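Local coordinates for protein 4-hydroxybutyrate coenzyme A transferase (Shewanella oneidensis, PDB 2OAS) that binds coenzyme A and probably transfers it between carboxylic acids such as acetate and 4-hydroxybutyrate, as a member of the acetyl-CoA hydrolase/transferase family, at residues A217-S220 against C221-G224; Q241-K245 against G246-N250. All coordinates share one frame; numbering follows the deposited sequence.

Contact 1: A217-S220 against C221-G224; sequences AVLS and CLTG
Leu222 and Cys221 carry the chain out of helix 213-220 through two tightened backbone bonds, each reaching back three residues rather than four: Leu222 N donates to Leu219 O at 3.1 Å, fairly straight at 160°, and Cys221 N to Val218 O at 3.0 Å. A longer bond from Cys221 N to Ala217 O is weak, a remnant of the helical spacing. The thiol of Cys221 folds back over the last turn, since SG lies anti to its own carbonyl carbon (chi1 -54°), and comes to 3.1 Å from Ala217 O. On the buried flank Val218 and Leu222 lie side by side and point the same way, with CG1 of Val218 4.2 Å from CD1 of Leu222. CD2 of Leu219 lies 4.4 Å from CD2 of Leu222, a looser touch. Leu219 also packs on Leu242 of helix 237-244, whereas Val218 meets Val197 of helix 188-200. The exit is thus two-sided: the carbonyls of Val218 and Leu219, which would otherwise run out of helical donors, are met by the amides of Cys221 and Leu222 three residues on, while Leu222 continues the apolar face formed by Val218 and Leu219.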
loop_
_atom_site.group_PDB
_atom_site.type_symbol
_atom_site.label_atom_id
_atom_site.label_comp_id
_atom_site.label_asym_id
_atom_site.label_seq_id
_atom_site.Cartn_x
_atom_site.Cartn_y
_atom_site.Cartn_z
ATOM N N ALA A 217 19.836 -3.142 18.977
ATOM C CA ALA A 217 21.149 -2.710 18.528
ATOM C C ALA A 217 21.042 -1.296 17.985
ATOM O O ALA A 217 21.937 -0.478 18.185
ATOM C CB ALA A 217 21.672 -3.653 17.452
ATOM N N VAL A 218 19.942 -1.007 17.296
ATOM C CA VAL A 218 19.726 0.319 16.737
ATOM C C VAL A 218 19.562 1.341 17.848
ATOM O O VAL A 218 20.160 2.419 17.816
ATOM C CB VAL A 218 18.464 0.358 15.857
ATOM C CG1 VAL A 218 18.241 1.775 15.341
ATOM C CG2 VAL A 218 18.604 -0.623 14.693
ATOM N N LEU A 219 18.739 0.997 18.831
ATOM C CA LEU A 219 18.479 1.878 19.962
ATOM C C LEU A 219 19.740 2.141 20.759
ATOM O O LEU A 219 19.943 3.239 21.270
ATOM C CB LEU A 219 17.405 1.271 20.853
ATOM C CG LEU A 219 16.035 1.250 20.173
ATOM C CD1 LEU A 219 15.096 0.349 20.936
ATOM C CD2 LEU A 219 15.487 2.665 20.102
ATOM N N SER A 220 20.597 1.140 20.862
ATOM C CA SER A 220 21.835 1.312 21.596
ATOM C C SER A 220 22.776 2.292 20.897
ATOM O O SER A 220 23.680 2.836 21.525
ATOM C CB SER A 220 22.521 -0.039 21.789
ATOM O OG SER A 220 22.664 -0.727 20.561
ATOM N N CYS A 221 22.562 2.528 19.604
ATOM C CA CYS A 221 23.404 3.457 18.857
ATOM C C CYS A 221 22.786 4.845 18.754
ATOM O O CYS A 221 23.321 5.710 18.060
ATOM C CB CYS A 221 23.682 2.926 17.455
ATOM S SG CYS A 221 24.399 1.237 17.400
ATOM N N LEU A 222 21.666 5.058 19.439
ATOM C CA LEU A 222 20.993 6.352 19.405
ATOM C C LEU A 222 21.188 7.132 20.689
ATOM O O LEU A 222 20.630 8.221 20.851
ATOM C CB LEU A 222 19.493 6.163 19.167
ATOM C CG LEU A 222 18.929 6.259 17.748
ATOM C CD1 LEU A 222 19.727 5.385 16.809
ATOM C CD2 LEU A 222 17.467 5.831 17.740
ATOM N N THR A 223 21.982 6.581 21.602
ATOM C CA THR A 223 22.236 7.224 22.889
ATOM C C THR A 223 22.938 8.569 22.736
ATOM O O THR A 223 23.201 9.255 23.723
ATOM C CB THR A 223 23.085 6.321 23.821
ATOM O OG1 THR A 223 24.369 6.080 23.236
ATOM C CG2 THR A 223 22.384 4.990 24.060
ATOM N N GLY A 224 23.240 8.931 21.493
ATOM C CA GLY A 224 23.900 10.192 21.225
ATOM C C GLY A 224 22.977 11.222 20.599
ATOM O O GLY A 224 23.306 12.408 20.552
#

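Contact 2: Q241-K245 against G246-N250; sequences QLVEK and GVINN
Leu242 O draws in two amides from beyond the helix end, Val247 N at 3.1 Å and Ile248 N at 3.4 Å, both weak bonds, the first strongly bent. A third weak bond comes to the same oxygen from Lys245 N, so the carbonyl is shared among several long or bent contacts and depends on no single one. The sounder bond is the neighbouring one, in which Gly246 N meets Val243 O at 2.9 Å and 158°. Gly246 turns the chain with a positive phi of 81°, where a side chain on this residue would collide with the carbonyl oxygen of Lys245, and this explains the glycine. Beyond the turn, the side chains of Val247 and Ile248 start out toward the helix. CB of Val247 comes to 4.2 Å from CB of Leu242. The end of Ile248 also reaches Leu242, its CD1 3.8 Å from CB of Leu242. Its CB and CG2 meet CG2 of Val243, the two side chains crossing at a slant; with CG1 of Val243 anti to the backbone N (chi1 174°), CG2 is the branch that makes this touch. CG2 of Val247 also lies 3.7 Å from CB of Lys245, while the rest of the lysine leads away. Val247 and Ile248 both also pack on Leu228, and Ile248 meets Leu260 of strand 260-262. Glycine with positive phi, the bonds back from Gly246 N to Val243 O and, weakly, from Val247 N to Leu242 O, and the apolar contact of Leu242 with Val247 together make this a Schellman motif, here closing helix 237-244.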
loop_
_atom_site.group_PDB
_atom_site.type_symbol
_atom_site.label_atom_id
_atom_site.label_comp_id
_atom_site.label_asym_id
_atom_site.label_seq_id
_atom_site.Cartn_x
_atom_site.Cartn_y
_atom_site.Cartn_z
ATOM N N GLN A 241 15.065 2.780 27.836
ATOM C CA GLN A 241 16.430 3.205 28.147
ATOM C C GLN A 241 16.790 4.575 27.582
ATOM O O GLN A 241 17.499 5.343 28.221
ATOM C CB GLN A 241 17.433 2.173 27.634
ATOM C CG GLN A 241 17.362 0.833 28.356
ATOM C CD GLN A 241 18.496 -0.099 27.955
ATOM O OE1 GLN A 241 18.502 -0.659 26.850
ATOM N NE2 GLN A 241 19.479 -0.256 28.851
ATOM N N LEU A 242 16.311 4.875 26.378
ATOM C CA LEU A 242 16.591 6.154 25.737
ATOM C C LEU A 242 15.766 7.259 26.380
ATOM O O LEU A 242 16.130 8.436 26.339
ATOM C CB LEU A 242 16.292 6.075 24.233
ATOM C CG LEU A 242 17.435 5.613 23.311
ATOM C CD1 LEU A 242 18.094 4.370 23.860
ATOM C CD2 LEU A 242 16.902 5.371 21.907
ATOM N N VAL A 243 14.648 6.879 26.976
ATOM C CA VAL A 243 13.806 7.851 27.629
ATOM C C VAL A 243 14.499 8.339 28.890
ATOM O O VAL A 243 14.584 9.545 29.129
ATOM C CB VAL A 243 12.434 7.244 27.996
ATOM C CG1 VAL A 243 11.616 8.234 28.815
ATOM C CG2 VAL A 243 11.697 6.865 26.712
ATOM N N GLU A 244 15.021 7.408 29.682
ATOM C CA GLU A 244 15.685 7.795 30.918
ATOM C C GLU A 244 17.000 8.519 30.641
ATOM O O GLU A 244 17.583 9.140 31.533
ATOM C CB GLU A 244 15.903 6.562 31.810
ATOM C CG GLU A 244 16.530 5.367 31.112
ATOM C CD GLU A 244 16.317 4.036 31.858
ATOM O OE1 GLU A 244 17.332 3.306 32.058
ATOM O OE2 GLU A 244 15.143 3.718 32.226
ATOM N N LYS A 245 17.435 8.467 29.389
ATOM C CA LYS A 245 18.656 9.135 28.962
ATOM C C LYS A 245 18.341 10.535 28.438
ATOM O O LYS A 245 19.246 11.302 28.127
ATOM C CB LYS A 245 19.348 8.313 27.864
ATOM C CG LYS A 245 20.664 7.683 28.288
ATOM C CD LYS A 245 20.483 6.853 29.545
ATOM C CE LYS A 245 21.815 6.571 30.246
ATOM N NZ LYS A 245 21.626 5.954 31.608
ATOM N N GLY A 246 17.057 10.868 28.329
ATOM C CA GLY A 246 16.680 12.184 27.838
ATOM C C GLY A 246 16.730 12.296 26.324
ATOM O O GLY A 246 16.338 13.315 25.758
ATOM N N VAL A 247 17.201 11.239 25.664
ATOM C CA VAL A 247 17.309 11.222 24.205
ATOM C C VAL A 247 15.945 11.347 23.542
ATOM O O VAL A 247 15.815 11.923 22.467
ATOM C CB VAL A 247 17.973 9.918 23.721
ATOM C CG1 VAL A 247 18.183 9.962 22.223
ATOM C CG2 VAL A 247 19.290 9.719 24.428
ATOM N N ILE A 248 14.927 10.788 24.191
ATOM C CA ILE A 248 13.550 10.833 23.691
ATOM C C ILE A 248 12.725 11.786 24.560
ATOM O O ILE A 248 12.706 11.653 25.785
ATOM C CB ILE A 248 12.910 9.425 23.743
ATOM C CG1 ILE A 248 13.548 8.523 22.684
ATOM C CG2 ILE A 248 11.421 9.512 23.553
ATOM C CD1 ILE A 248 13.016 7.113 22.688
ATOM N N ASN A 249 12.050 12.740 23.928
ATOM C CA ASN A 249 11.214 13.700 24.650
ATOM C C ASN A 249 9.982 14.120 23.856
ATOM O O ASN A 249 9.207 14.957 24.306
ATOM C CB ASN A 249 12.027 14.931 25.022
ATOM C CG ASN A 249 12.678 15.569 23.825
ATOM O OD1 ASN A 249 12.045 15.734 22.788
ATOM N ND2 ASN A 249 13.948 15.938 23.959
ATOM N N ASN A 250 9.814 13.556 22.668
ATOM C CA ASN A 250 8.642 13.852 21.855
ATOM C C ASN A 250 8.366 15.339 21.677
ATOM O O ASN A 250 7.225 15.756 21.443
ATOM C CB ASN A 250 7.417 13.172 22.482
ATOM C CG ASN A 250 7.609 11.680 22.641
ATOM O OD1 ASN A 250 7.824 10.969 21.659
ATOM N ND2 ASN A 250 7.542 11.198 23.874
#

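Contact 1 comes first along the chain, closing helix 213-220; contact 2 follows it at the end of helix 237-244, with strands 229-230 and 234-235 between the two helices. Their centres are about 11 Å apart on the same side of the chain's centre, and they touch directly: CB of Leu222 lies 3.9 Å from CD2 of Leu242, and Val247 packs against the backbone at Leu222 and Thr223. Two neighbouring helix ends, built with different turns, therefore share one apolar seam, to which Leu228, just before strand 229-230 at the edge of the mixed sheet, also contributes. Both lie away from the coenzyme A site, the side chain of Val218 being about 12 Å from the bound coenzyme.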